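Local structure of cohesin (Archaeoglobus fulgidus, 2XDH) at residues G8-Q14 / G147-S153; D28-I33 / E131-I135; N34-P40 / L125-E131; V48-T54 / D81-Y86. The protein is the cohesin domain of a longer, non-cellulosomal archaeal protein, of a family whose members bind dockerin modules and may take part in carbohydrate binding. All coordinates share one frame; numbering follows the deposited sequence. Where two conformers were deposited one is given.

Interaction 1: G8-Q14 / G147-S153; sequences GSAEAPQ and GTFRIVS
Val152 and Glu11 meet on one side of the parallel pairing between strands 3-12 and 142-151. CG1 and CG2 of Val152 both touch Glu11 OE2, each at 3.7 Å. The glutamate reaches the valine, crossing it obliquely, because its CG sits between the backbone N and the carbonyl carbon (chi1 62°) and the chain runs straight on from there. Ala12, also deeply covered, is bonded through both its N and its O to segment 147-153: its N donates to Arg150 O at 3.2 Å, while Val152 N gives its hydrogen to Ala12 O at 3.0 Å from well above the carbonyl plane. Ala10 repeats the pattern, its N bonded to Thr148 O and its O to Arg150 N. Where this ladder starts, Ser9 OG takes the place of a carbonyl and accepts from Thr148 N at 2.9 Å. Ile151 CG2 packs 3.3 Å from Gln14 NE2, the two side chains crossing at about a right angle. On the face carrying Ala10, Ala12, Phe149 and Ile151, the layer is covered by Ile18 of strand 17-38 and Val91 of strand 82-91, while strand 142-151 continues the sheet by its bonds to His123 and Leu125.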
loop_
_atom_site.group_PDB
_atom_site.type_symbol
_atom_site.label_atom_id
_atom_site.label_comp_id
_atom_site.label_asym_id
_atom_site.label_seq_id
_atom_site.Cartn_x
_atom_site.Cartn_y
_atom_site.Cartn_z
ATOM N N GLY A 8 18.863 -10.768 -15.582
ATOM C CA GLY A 8 18.906 -10.375 -16.975
ATOM C C GLY A 8 19.488 -11.460 -17.867
ATOM O O GLY A 8 20.128 -12.405 -17.390
ATOM N N SER A 9 19.264 -11.324 -19.169
ATOM C CA SER A 9 19.814 -12.262 -20.144
ATOM C C SER A 9 20.826 -11.546 -21.033
ATOM O O SER A 9 20.760 -10.325 -21.188
ATOM C CB SER A 9 18.692 -12.866 -20.992
ATOM O OG SER A 9 17.838 -13.665 -20.191
ATOM N N ALA A 10 21.762 -12.298 -21.613
ATOM C CA ALA A 10 22.817 -11.673 -22.397
ATOM C C ALA A 10 23.469 -12.654 -23.340
ATOM O O ALA A 10 23.314 -13.873 -23.209
ATOM C CB ALA A 10 23.875 -11.031 -21.480
ATOM N N GLU A 11 24.201 -12.109 -24.301
ATOM C CA GLU A 11 24.984 -12.920 -25.210
ATOM C C GLU A 11 26.234 -12.136 -25.597
ATOM O O GLU A 11 26.179 -10.919 -25.748
ATOM C CB GLU A 11 24.171 -13.256 -26.454
ATOM C CG GLU A 11 23.751 -12.037 -27.251
ATOM C CD GLU A 11 22.726 -12.377 -28.327
ATOM O OE1 GLU A 11 21.631 -12.856 -27.969
ATOM O OE2 GLU A 11 23.013 -12.171 -29.524
ATOM N N ALA A 12 27.348 -12.838 -25.757
ATOM C CA ALA A 12 28.623 -12.202 -26.087
ATOM C C ALA A 12 29.652 -13.254 -26.472
ATOM O O ALA A 12 29.483 -14.428 -26.148
ATOM C CB ALA A 12 29.111 -11.392 -24.913
ATOM N N PRO A 13 30.727 -12.839 -27.171
ATOM C CA PRO A 13 31.764 -13.778 -27.609
ATOM C C PRO A 13 32.747 -14.059 -26.488
ATOM O O PRO A 13 32.756 -13.338 -25.492
ATOM C CB PRO A 13 32.493 -13.015 -28.731
ATOM C CG PRO A 13 31.768 -11.690 -28.880
ATOM C CD PRO A 13 31.033 -11.465 -27.597
ATOM N N GLN A 14 33.562 -15.095 -26.652
ATOM C CA GLN A 14 34.640 -15.367 -25.714
ATOM C C GLN A 14 35.542 -14.143 -25.613
ATOM O O GLN A 14 35.799 -13.464 -26.612
ATOM C CB GLN A 14 35.458 -16.578 -26.165
ATOM C CG GLN A 14 34.645 -17.842 -26.409
ATOM C CD GLN A 14 33.980 -17.870 -27.781
ATOM O OE1 GLN A 14 34.046 -16.900 -28.538
ATOM N NE2 GLN A 14 33.342 -18.989 -28.109
ATOM N N GLY A 147 17.764 -15.885 -15.793
ATOM C CA GLY A 147 18.285 -15.250 -16.983
ATOM C C GLY A 147 18.862 -16.324 -17.860
ATOM O O GLY A 147 19.011 -17.463 -17.425
ATOM N N THR A 148 19.195 -15.962 -19.088
ATOM C CA THR A 148 19.761 -16.926 -20.028
ATOM C C THR A 148 20.993 -16.296 -20.669
ATOM O O THR A 148 20.962 -15.136 -21.081
ATOM C CB THR A 148 18.742 -17.265 -21.111
ATOM O OG1 THR A 148 17.539 -17.742 -20.492
ATOM C CG2 THR A 148 19.288 -18.321 -22.068
ATOM N N PHE A 149 22.087 -17.040 -20.738
ATOM C CA PHE A 149 23.277 -16.503 -21.388
ATOM C C PHE A 149 23.770 -17.412 -22.499
ATOM O O PHE A 149 23.815 -18.626 -22.330
ATOM C CB PHE A 149 24.414 -16.282 -20.397
ATOM C CG PHE A 149 25.731 -16.039 -21.075
ATOM C CD1 PHE A 149 26.073 -14.771 -21.498
ATOM C CD2 PHE A 149 26.587 -17.092 -21.349
ATOM C CE1 PHE A 149 27.267 -14.547 -22.159
ATOM C CE2 PHE A 149 27.780 -16.876 -22.008
ATOM C CZ PHE A 149 28.120 -15.597 -22.412
ATOM N N ARG A 150 24.143 -16.815 -23.629
ATOM C CA ARG A 150 24.667 -17.570 -24.768
ATOM C C ARG A 150 25.968 -16.974 -25.302
ATOM O O ARG A 150 26.111 -15.759 -25.405
ATOM C CB ARG A 150 23.649 -17.627 -25.919
ATOM C CG ARG A 150 22.509 -18.601 -25.716
ATOM C CD ARG A 150 22.050 -19.197 -27.043
ATOM N NE ARG A 150 21.783 -18.176 -28.056
ATOM C CZ ARG A 150 22.323 -18.169 -29.271
ATOM N NH1 ARG A 150 23.162 -19.133 -29.628
ATOM N NH2 ARG A 150 22.026 -17.201 -30.132
ATOM N N ILE A 151 26.911 -17.830 -25.671
ATOM C CA ILE A 151 28.089 -17.347 -26.373
ATOM C C ILE A 151 27.729 -17.124 -27.834
ATOM O O ILE A 151 27.152 -17.996 -28.480
ATOM C CB ILE A 151 29.259 -18.319 -26.263
ATOM C CG1 ILE A 151 29.586 -18.583 -24.795
ATOM C CG2 ILE A 151 30.479 -17.765 -26.981
ATOM C CD1 ILE A 151 30.736 -19.517 -24.627
ATOM N N VAL A 152 28.086 -15.952 -28.348
ATOM C CA VAL A 152 27.611 -15.480 -29.642
ATOM C C VAL A 152 28.748 -14.755 -30.385
ATOM O O VAL A 152 29.728 -14.351 -29.767
ATOM C CB VAL A 152 26.397 -14.544 -29.413
ATOM C CG1 VAL A 152 26.536 -13.237 -30.168
ATOM C CG2 VAL A 152 25.089 -15.265 -29.733
ATOM N N SER A 153 28.628 -14.603 -31.702
ATOM C CA SER A 153 29.655 -13.919 -32.487
ATOM C C SER A 153 29.347 -12.434 -32.613
ATOM O O SER A 153 28.914 -11.799 -31.655
ATOM C CB SER A 153 29.736 -14.518 -33.886
ATOM O OG SER A 153 28.593 -14.158 -34.646
#

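Interaction 2: D28-I33 / E131-I135; sequences DKVGSI and EIYDI. With SO4 (sulfate ion), chain E.
A classic beta bulge, in which Gly31 and Ser32 both face Tyr133, marks this antiparallel pairing of strands 17-38 and 123-134. Tyr133 O takes two backbone hydrogens, from Gly31 N at 2.8 Å in the carbonyl plane and from Ser32 N at 3.2 Å, tilted 24° from it. Tyr133 N returns a bond to Ser32 O. Ser32 OG lies at the edge of the tyrosine ring, 3.7 Å from CD2, and a water joins this hydroxyl to Glu131 O. On the other face Val30 CG1 packs 3.8 Å from Ile132 CG1, the side chains crossing at about a right angle. Beyond the bulge Ile135 N donates to Lys29 O at 3.0 Å. With CG1 of Ile135 set between backbone N and carbonyl carbon (chi1 54°), its CG2 is turned to Gly31 CA, 3.7 Å away, and CG1 to Lys29 CB. Cutting Ile135 back to an alanine would probably uncover Gly31 CA and Lys29 CB and weaken the packing on Asn138 of a second subunit. Lys29 NZ forms a salt bridge with Asp28 of that subunit and a weak bond to sulfate, whereas Asp28 pairs with Lys29 of a third subunit. Asp134 OD1 accepts from Asn138 N and, in an Asx turn, from the N of Asp136, which has been seen to bind magnesium in this protein, although none binds it in this chain.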
loop_
_atom_site.group_PDB
_atom_site.type_symbol
_atom_site.label_atom_id
_atom_site.label_comp_id
_atom_site.label_asym_id
_atom_site.label_seq_id
_atom_site.Cartn_x
_atom_site.Cartn_y
_atom_site.Cartn_z
ATOM N N ASP A 28 7.420 -3.487 -2.926
ATOM C CA ASP A 28 6.567 -2.685 -2.052
ATOM C C ASP A 28 7.213 -2.560 -0.673
ATOM O O ASP A 28 7.023 -3.415 0.207
ATOM C CB ASP A 28 5.175 -3.323 -1.968
ATOM C CG ASP A 28 4.213 -2.540 -1.086
ATOM O OD1 ASP A 28 4.476 -1.345 -0.834
ATOM O OD2 ASP A 28 3.182 -3.127 -0.662
ATOM N N LYS A 29 8.013 -1.509 -0.501
ATOM C CA LYS A 29 8.689 -1.255 0.767
ATOM C C LYS A 29 9.512 -2.442 1.261
ATOM O O LYS A 29 9.462 -2.813 2.434
ATOM C CB LYS A 29 7.669 -0.814 1.823
ATOM C CG LYS A 29 6.942 0.472 1.410
ATOM C CD LYS A 29 5.936 0.926 2.453
ATOM C CE LYS A 29 4.985 1.965 1.868
ATOM N NZ LYS A 29 3.979 2.410 2.871
ATOM N N VAL A 30 10.300 -3.020 0.366
ATOM C CA VAL A 30 11.200 -4.101 0.746
ATOM C C VAL A 30 12.332 -3.562 1.589
ATOM O O VAL A 30 12.962 -2.567 1.230
ATOM C CB VAL A 30 11.755 -4.809 -0.501
ATOM C CG1 VAL A 30 12.851 -5.812 -0.142
ATOM C CG2 VAL A 30 10.612 -5.483 -1.254
ATOM N N GLY A 31 12.611 -4.235 2.703
ATOM C CA GLY A 31 13.657 -3.794 3.604
ATOM C C GLY A 31 14.901 -4.659 3.605
ATOM O O GLY A 31 15.998 -4.187 3.902
ATOM N N SER A 32 14.755 -5.940 3.295
ATOM C CA SER A 32 15.952 -6.753 3.197
ATOM C C SER A 32 15.776 -7.857 2.177
ATOM O O SER A 32 14.688 -8.410 2.017
ATOM C CB SER A 32 16.347 -7.332 4.549
ATOM O OG SER A 32 15.414 -8.292 4.962
ATOM N N ILE A 33 16.863 -8.175 1.495
ATOM C CA ILE A 33 16.841 -9.209 0.472
ATOM C C ILE A 33 18.116 -10.008 0.621
ATOM O O ILE A 33 19.202 -9.426 0.687
ATOM C CB ILE A 33 16.877 -8.579 -0.935
ATOM C CG1 ILE A 33 15.666 -7.680 -1.169
ATOM C CG2 ILE A 33 16.980 -9.664 -2.008
ATOM C CD1 ILE A 33 15.705 -6.963 -2.501
ATOM N N GLU A 131 15.401 -14.842 0.370
ATOM C CA GLU A 131 14.798 -14.485 1.646
ATOM C C GLU A 131 14.492 -12.998 1.576
ATOM O O GLU A 131 15.399 -12.183 1.441
ATOM C CB GLU A 131 15.766 -14.792 2.781
ATOM C CG GLU A 131 16.295 -16.224 2.731
ATOM C CD GLU A 131 17.313 -16.512 3.826
ATOM O OE1 GLU A 131 17.927 -15.554 4.335
ATOM O OE2 GLU A 131 17.500 -17.695 4.174
ATOM N N ILE A 132 13.216 -12.629 1.629
ATOM C CA ILE A 132 12.900 -11.218 1.426
ATOM C C ILE A 132 11.834 -10.767 2.409
ATOM O O ILE A 132 10.867 -11.494 2.648
ATOM C CB ILE A 132 12.496 -10.987 -0.045
ATOM C CG1 ILE A 132 12.019 -9.556 -0.281
ATOM C CG2 ILE A 132 11.437 -11.988 -0.452
ATOM C CD1 ILE A 132 11.843 -9.237 -1.744
ATOM N N TYR A 133 12.038 -9.589 3.005
ATOM C CA TYR A 133 11.135 -9.048 4.026
ATOM C C TYR A 133 10.861 -7.570 3.775
ATOM O O TYR A 133 11.722 -6.857 3.271
ATOM C CB TYR A 133 11.762 -9.178 5.419
ATOM C CG TYR A 133 12.004 -10.607 5.830
ATOM C CD1 TYR A 133 11.037 -11.320 6.518
ATOM C CD2 TYR A 133 13.193 -11.248 5.514
ATOM C CE1 TYR A 133 11.245 -12.639 6.890
ATOM C CE2 TYR A 133 13.417 -12.565 5.885
ATOM C CZ TYR A 133 12.437 -13.253 6.569
ATOM O OH TYR A 133 12.644 -14.560 6.942
ATOM N N ASP A 134 9.679 -7.093 4.138
ATOM C CA ASP A 134 9.440 -5.649 4.009
ATOM C C ASP A 134 10.030 -4.928 5.217
ATOM O O ASP A 134 10.601 -5.566 6.107
ATOM C CB ASP A 134 7.942 -5.338 3.806
ATOM C CG ASP A 134 7.100 -5.659 5.019
ATOM O OD1 ASP A 134 7.675 -5.849 6.110
ATOM O OD2 ASP A 134 5.847 -5.700 4.889
ATOM N N ILE A 135 9.902 -3.603 5.260
ATOM C CA ILE A 135 10.565 -2.829 6.297
ATOM C C ILE A 135 9.930 -3.066 7.663
ATOM O O ILE A 135 10.484 -2.649 8.668
ATOM C CB ILE A 135 10.547 -1.319 5.979
ATOM C CG1 ILE A 135 9.111 -0.857 5.723
ATOM C CG2 ILE A 135 11.465 -0.996 4.784
ATOM C CD1 ILE A 135 8.987 0.648 5.504
HETATM S S SO4 E . 1.043 -0.626 2.489
HETATM O O1 SO4 E . 0.114 0.495 2.609
HETATM O O2 SO4 E . 1.588 -0.950 3.805
HETATM O O3 SO4 E . 2.133 -0.260 1.588
HETATM O O4 SO4 E . 0.338 -1.787 1.954
HETATM O O HOH W 1 4.864 -3.595 2.561
HETATM O O HOH W 2 16.522 -10.911 3.742
#

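Interaction 3: N34-P40 / L125-E131; sequences NLILSYP and LTLQGIE
Six backbone hydrogen bonds carry the antiparallel pairing of 34-40 with 125-131. They come as reciprocal pairs, Asn34 with Glu131, Ile36 with Gln128 and Ser38 with Thr126; the Asn34 N to Glu131 O bond is 2.8 Å and almost straight at 169°. Between the first two pairs the register slips by one residue, a beta bulge with Gly129 and Ile130 opposite Leu35; the positive phi of Gly129 goes with the corner there. The water on Glu131 O also accepts from Asn34 ND2. In the conformer given, Thr126 OG1 donates to Gln128 OE1; Ser38, Thr126 and Gln128 are each modelled in two conformers, so this polar cluster is not fixed. On the opposite face the packing is leucine on leucine. Leu37, its CG turned away from its backbone N (chi1 176°), brings CD1 to Leu127 CD2 at 3.9 Å; Leu35 CD1 lies 4.1 Å from that same methyl. Leu127 rests on Ile5 and Ala7 of strand 3-12, Leu37 on Ala7. Farther along, Leu125 CD2 fits against Tyr39 CB, 3.7 Å away, and Pro40 CD. A mostly polar outer face, with Ile36 among its side chains, and a leucine-rich inner face are as expected for paired strands in the beta-sandwich of a cohesin domain.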
loop_
_atom_site.group_PDB
_atom_site.type_symbol
_atom_site.label_atom_id
_atom_site.label_comp_id
_atom_site.label_asym_id
_atom_site.label_seq_id
_atom_site.Cartn_x
_atom_site.Cartn_y
_atom_site.Cartn_z
ATOM N N ASN A 34 17.992 -11.330 0.708
ATOM C CA ASN A 34 19.151 -12.187 0.523
ATOM C C ASN A 34 18.827 -13.137 -0.591
ATOM O O ASN A 34 17.726 -13.682 -0.637
ATOM C CB ASN A 34 19.496 -12.973 1.781
ATOM C CG ASN A 34 20.218 -12.125 2.793
ATOM O OD1 ASN A 34 21.429 -12.246 2.973
ATOM N ND2 ASN A 34 19.485 -11.225 3.431
ATOM N N LEU A 35 19.774 -13.328 -1.496
ATOM C CA LEU A 35 19.554 -14.264 -2.586
ATOM C C LEU A 35 20.870 -14.835 -3.073
ATOM O O LEU A 35 21.945 -14.367 -2.675
ATOM C CB LEU A 35 18.797 -13.596 -3.735
ATOM C CG LEU A 35 19.422 -12.361 -4.402
ATOM C CD1 LEU A 35 20.536 -12.759 -5.376
ATOM C CD2 LEU A 35 18.343 -11.585 -5.137
ATOM N N ILE A 36 20.764 -15.871 -3.906
ATOM C CA ILE A 36 21.901 -16.492 -4.545
ATOM C C ILE A 36 21.654 -16.450 -6.044
ATOM O O ILE A 36 20.580 -16.846 -6.513
ATOM C CB ILE A 36 22.038 -17.952 -4.112
ATOM C CG1 ILE A 36 22.332 -18.032 -2.609
ATOM C CG2 ILE A 36 23.145 -18.629 -4.888
ATOM C CD1 ILE A 36 22.386 -19.450 -2.094
ATOM N N LEU A 37 22.629 -15.938 -6.791
ATOM C CA LEU A 37 22.602 -16.018 -8.254
ATOM C C LEU A 37 23.624 -17.036 -8.698
ATOM O O LEU A 37 24.816 -16.867 -8.449
ATOM C CB LEU A 37 22.965 -14.668 -8.873
ATOM C CG LEU A 37 23.049 -14.667 -10.405
ATOM C CD1 LEU A 37 21.663 -14.804 -11.012
ATOM C CD2 LEU A 37 23.710 -13.387 -10.904
ATOM N N SER A 38 23.172 -18.110 -9.334
ATOM C CA SER A 38 24.109 -19.098 -9.849
ATOM C C SER A 38 24.409 -18.765 -11.299
ATOM O O SER A 38 23.534 -18.293 -12.021
ATOM C CB SER A 38 23.538 -20.515 -9.732
ATOM O OG SER A 38 23.399 -20.892 -8.375
ATOM N N TYR A 39 25.646 -19.003 -11.723
ATOM C CA TYR A 39 26.044 -18.698 -13.089
ATOM C C TYR A 39 26.844 -19.838 -13.720
ATOM O O TYR A 39 27.458 -20.630 -13.011
ATOM C CB TYR A 39 26.848 -17.400 -13.108
ATOM C CG TYR A 39 28.084 -17.447 -12.250
ATOM C CD1 TYR A 39 29.317 -17.780 -12.794
ATOM C CD2 TYR A 39 28.025 -17.154 -10.893
ATOM C CE1 TYR A 39 30.460 -17.822 -12.008
ATOM C CE2 TYR A 39 29.163 -17.194 -10.097
ATOM C CZ TYR A 39 30.377 -17.531 -10.667
ATOM O OH TYR A 39 31.517 -17.570 -9.894
ATOM N N PRO A 40 26.832 -19.928 -15.058
ATOM C CA PRO A 40 27.503 -21.025 -15.776
ATOM C C PRO A 40 29.031 -20.962 -15.754
ATOM O O PRO A 40 29.607 -19.896 -15.525
ATOM C CB PRO A 40 26.996 -20.867 -17.213
ATOM C CG PRO A 40 26.592 -19.423 -17.323
ATOM C CD PRO A 40 26.088 -19.036 -15.964
ATOM N N LEU A 125 21.137 -18.297 -15.719
ATOM C CA LEU A 125 21.560 -17.458 -14.603
ATOM C C LEU A 125 20.416 -17.601 -13.627
ATOM O O LEU A 125 19.364 -16.986 -13.815
ATOM C CB LEU A 125 21.717 -16.008 -15.045
ATOM C CG LEU A 125 22.899 -15.818 -16.011
ATOM C CD1 LEU A 125 22.754 -14.554 -16.847
ATOM C CD2 LEU A 125 24.206 -15.798 -15.225
ATOM N N THR A 126 20.608 -18.441 -12.610
ATOM C CA THR A 126 19.505 -18.836 -11.741
ATOM C C THR A 126 19.462 -18.068 -10.428
ATOM O O THR A 126 20.483 -17.820 -9.803
ATOM C CB THR A 126 19.549 -20.348 -11.423
ATOM O OG1 THR A 126 20.640 -20.624 -10.538
ATOM C CG2 THR A 126 19.717 -21.153 -12.692
ATOM N N LEU A 127 18.257 -17.705 -10.015
ATOM C CA LEU A 127 18.030 -17.054 -8.726
ATOM C C LEU A 127 17.440 -18.083 -7.768
ATOM O O LEU A 127 16.437 -18.728 -8.080
ATOM C CB LEU A 127 17.016 -15.917 -8.901
ATOM C CG LEU A 127 17.560 -14.711 -9.667
ATOM C CD1 LEU A 127 16.419 -13.832 -10.111
ATOM C CD2 LEU A 127 18.569 -13.925 -8.799
ATOM N N GLN A 128 18.042 -18.243 -6.600
ATOM C CA GLN A 128 17.444 -19.122 -5.615
ATOM C C GLN A 128 17.846 -18.727 -4.211
ATOM O O GLN A 128 18.544 -17.730 -4.004
ATOM C CB GLN A 128 17.807 -20.585 -5.886
ATOM C CG GLN A 128 19.290 -20.874 -5.794
ATOM C CD GLN A 128 19.987 -20.740 -7.129
ATOM O OE1 GLN A 128 19.391 -20.980 -8.179
ATOM N NE2 GLN A 128 21.254 -20.352 -7.099
ATOM N N GLY A 129 17.391 -19.517 -3.248
ATOM C CA GLY A 129 17.665 -19.240 -1.848
ATOM C C GLY A 129 17.151 -17.883 -1.416
ATOM O O GLY A 129 17.736 -17.228 -0.553
ATOM N N ILE A 130 16.043 -17.440 -2.004
ATOM C CA ILE A 130 15.595 -16.060 -1.730
ATOM C C ILE A 130 14.995 -15.901 -0.325
ATOM O O ILE A 130 14.210 -16.735 0.126
ATOM C CB ILE A 130 14.602 -15.596 -2.809
ATOM C CG1 ILE A 130 15.354 -15.389 -4.126
ATOM C CG2 ILE A 130 13.909 -14.317 -2.395
ATOM C CD1 ILE A 130 14.469 -15.454 -5.275
ATOM N N GLU A 131 15.401 -14.842 0.370
ATOM C CA GLU A 131 14.798 -14.485 1.646
ATOM C C GLU A 131 14.492 -12.998 1.576
ATOM O O GLU A 131 15.399 -12.183 1.441
ATOM C CB GLU A 131 15.766 -14.792 2.781
ATOM C CG GLU A 131 16.295 -16.224 2.731
ATOM C CD GLU A 131 17.313 -16.512 3.826
ATOM O OE1 GLU A 131 17.927 -15.554 4.335
ATOM O OE2 GLU A 131 17.500 -17.695 4.174
HETATM O O HOH W 2 16.522 -10.911 3.742
#

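Interaction 4: V48-T54 / D81-Y86; sequences VLQGSLT and DGSLFY
Backbone bonds come first at the end of strand 43-50, where Leu49 pairs with Tyr86: Leu49 N donates to Tyr86 O at an almost straight 173°, and Tyr86 N to Leu49 O at 2.8 Å. Farther on, Leu53 N reaches Ser83 O at 3.0 Å.

Hydroxyl bonds close the turn that follows. Ser83 OG accepts from Ser52 N at 2.7 Å, and Ser52 OG accepts from Ser83 N at 3.1 Å, a reciprocal grip of side chain on backbone. Thr54 OG1 donates to Leu84 O at 2.6 Å from above its carbonyl plane and accepts from Gly51 N; it can do both because it stands between the backbone N and carbonyl carbon (chi1 51°). A valine at Thr54 would be likely to leave Leu84 O without this donor and Gly51 N with only its weak bond to that same oxygen.

In the beta-sandwich this turn leads out of strand 43-50 alongside strand 82-91, which bulges at Leu84 and Phe85 opposite Val22.

Apolar contacts are fewer. Leu53 CD1 lies on Gly82 CA at 3.5 Å; Val48 and Phe85 run side by side, CG1 4.1 Å from CD1. The edge of the Tyr86 ring meets Gly51 CA, and a side chain on that glycine would collide with Ser83 O. Inward, Phe85 rests on Phe59 and Val70, while Thr54 and Leu84 both touch Ile72.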
loop_
_atom_site.group_PDB
_atom_site.type_symbol
_atom_site.label_atom_id
_atom_site.label_comp_id
_atom_site.label_asym_id
_atom_site.label_seq_id
_atom_site.Cartn_x
_atom_site.Cartn_y
_atom_site.Cartn_z
ATOM N N VAL A 48 30.788 -7.015 -8.756
ATOM C CA VAL A 48 29.370 -6.973 -8.413
ATOM C C VAL A 48 29.093 -5.566 -7.903
ATOM O O VAL A 48 29.700 -5.133 -6.915
ATOM C CB VAL A 48 29.029 -7.992 -7.317
ATOM C CG1 VAL A 48 27.552 -7.916 -6.934
ATOM C CG2 VAL A 48 29.400 -9.422 -7.762
ATOM N N LEU A 49 28.197 -4.850 -8.582
ATOM C CA LEU A 49 27.964 -3.437 -8.297
ATOM C C LEU A 49 26.519 -3.199 -7.877
ATOM O O LEU A 49 25.614 -3.895 -8.335
ATOM C CB LEU A 49 28.265 -2.595 -9.540
ATOM C CG LEU A 49 29.692 -2.553 -10.089
ATOM C CD1 LEU A 49 29.745 -1.739 -11.368
ATOM C CD2 LEU A 49 30.646 -1.979 -9.067
ATOM N N GLN A 50 26.315 -2.219 -6.997
ATOM C CA GLN A 50 24.971 -1.775 -6.617
ATOM C C GLN A 50 24.215 -1.327 -7.856
ATOM O O GLN A 50 24.817 -0.880 -8.838
ATOM C CB GLN A 50 25.042 -0.655 -5.553
ATOM C CG GLN A 50 25.330 -1.188 -4.149
ATOM C CD GLN A 50 26.106 -0.218 -3.270
ATOM O OE1 GLN A 50 27.324 -0.113 -3.381
ATOM N NE2 GLN A 50 25.404 0.478 -2.373
ATOM N N GLY A 51 22.892 -1.457 -7.811
ATOM C CA GLY A 51 22.046 -1.098 -8.934
ATOM C C GLY A 51 21.338 0.222 -8.711
ATOM O O GLY A 51 21.691 0.965 -7.791
ATOM N N SER A 52 20.342 0.513 -9.551
ATOM C CA SER A 52 19.689 1.823 -9.532
ATOM C C SER A 52 18.902 2.052 -8.244
ATOM O O SER A 52 18.629 3.186 -7.864
ATOM C CB SER A 52 18.755 1.986 -10.740
ATOM O OG SER A 52 17.639 1.104 -10.666
ATOM N N LEU A 53 18.537 0.975 -7.564
ATOM C CA LEU A 53 17.714 1.101 -6.364
ATOM C C LEU A 53 18.513 0.994 -5.076
ATOM O O LEU A 53 17.991 1.267 -4.009
ATOM C CB LEU A 53 16.621 0.022 -6.348
ATOM C CG LEU A 53 15.597 0.105 -7.467
ATOM C CD1 LEU A 53 14.692 -1.155 -7.464
ATOM C CD2 LEU A 53 14.768 1.368 -7.291
ATOM N N THR A 54 19.770 0.572 -5.172
ATOM C CA THR A 54 20.507 0.174 -3.981
ATOM C C THR A 54 21.810 0.971 -3.820
ATOM O O THR A 54 22.696 0.544 -3.096
ATOM C CB THR A 54 20.846 -1.331 -4.011
ATOM O OG1 THR A 54 21.456 -1.641 -5.269
ATOM C CG2 THR A 54 19.576 -2.200 -3.840
ATOM N N ASP A 81 10.194 -0.493 -9.611
ATOM C CA ASP A 81 10.976 -1.328 -10.510
ATOM C C ASP A 81 12.377 -0.737 -10.625
ATOM O O ASP A 81 12.531 0.476 -10.621
ATOM C CB ASP A 81 10.381 -1.322 -11.909
ATOM C CG ASP A 81 8.917 -1.744 -11.948
ATOM O OD1 ASP A 81 8.396 -2.318 -10.972
ATOM O OD2 ASP A 81 8.288 -1.510 -12.995
ATOM N N GLY A 82 13.384 -1.585 -10.784
ATOM C CA GLY A 82 14.740 -1.101 -10.985
ATOM C C GLY A 82 15.746 -2.209 -10.746
ATOM O O GLY A 82 15.368 -3.328 -10.426
ATOM N N SER A 83 17.030 -1.910 -10.919
ATOM C CA SER A 83 18.056 -2.909 -10.670
ATOM C C SER A 83 18.465 -2.948 -9.198
ATOM O O SER A 83 18.590 -1.908 -8.539
ATOM C CB SER A 83 19.275 -2.661 -11.565
ATOM O OG SER A 83 19.677 -1.307 -11.497
ATOM N N LEU A 84 18.660 -4.163 -8.700
ATOM C CA LEU A 84 19.163 -4.415 -7.354
ATOM C C LEU A 84 20.680 -4.460 -7.371
ATOM O O LEU A 84 21.336 -4.000 -6.440
ATOM C CB LEU A 84 18.629 -5.752 -6.835
ATOM C CG LEU A 84 17.118 -5.802 -6.625
ATOM C CD1 LEU A 84 16.705 -7.200 -6.181
ATOM C CD2 LEU A 84 16.726 -4.750 -5.582
ATOM N N PHE A 85 21.236 -5.041 -8.426
ATOM C CA PHE A 85 22.688 -5.054 -8.599
ATOM C C PHE A 85 23.019 -5.451 -10.025
ATOM O O PHE A 85 22.143 -5.893 -10.762
ATOM C CB PHE A 85 23.390 -5.960 -7.577
ATOM C CG PHE A 85 22.965 -7.424 -7.633
ATOM C CD1 PHE A 85 23.705 -8.348 -8.362
ATOM C CD2 PHE A 85 21.859 -7.869 -6.923
ATOM C CE1 PHE A 85 23.342 -9.691 -8.405
ATOM C CE2 PHE A 85 21.480 -9.214 -6.954
ATOM C CZ PHE A 85 22.225 -10.127 -7.702
ATOM N N TYR A 86 24.273 -5.253 -10.414
ATOM C CA TYR A 86 24.760 -5.612 -11.741
ATOM C C TYR A 86 25.930 -6.547 -11.501
ATOM O O TYR A 86 26.712 -6.334 -10.571
ATOM C CB TYR A 86 25.260 -4.361 -12.496
ATOM C CG TYR A 86 24.170 -3.555 -13.171
ATOM C CD1 TYR A 86 23.813 -3.810 -14.497
ATOM C CD2 TYR A 86 23.497 -2.534 -12.497
ATOM C CE1 TYR A 86 22.815 -3.080 -15.135
ATOM C CE2 TYR A 86 22.483 -1.798 -13.129
ATOM C CZ TYR A 86 22.152 -2.084 -14.449
ATOM O OH TYR A 86 21.158 -1.379 -15.096
#

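How the interactions relate
All four contacts join strands of the cohesin beta-sandwich, linked by continuous strand pairing. Interactions 2 and 3 follow each other along the same two strands, 17-38 and 123-134, sharing Glu131 and a water, with centres 16 Å apart. Interaction 1 ties the first strand to the last and encloses the others in sequence; it meets interaction 3 at Leu125, whose O probably accepts from Gly147 N and whose CD1 packs against Gly8 O, yet its centre is 30 Å from that of interaction 2, across the chain's centre. Interaction 4, the most local in sequence, approaches from strand 82-91: Leu84 touches Ile33 of interaction 2, and Phe85 touches Leu35 of interaction 3. Pairings between distant parts of the chain thus share one apolar interior.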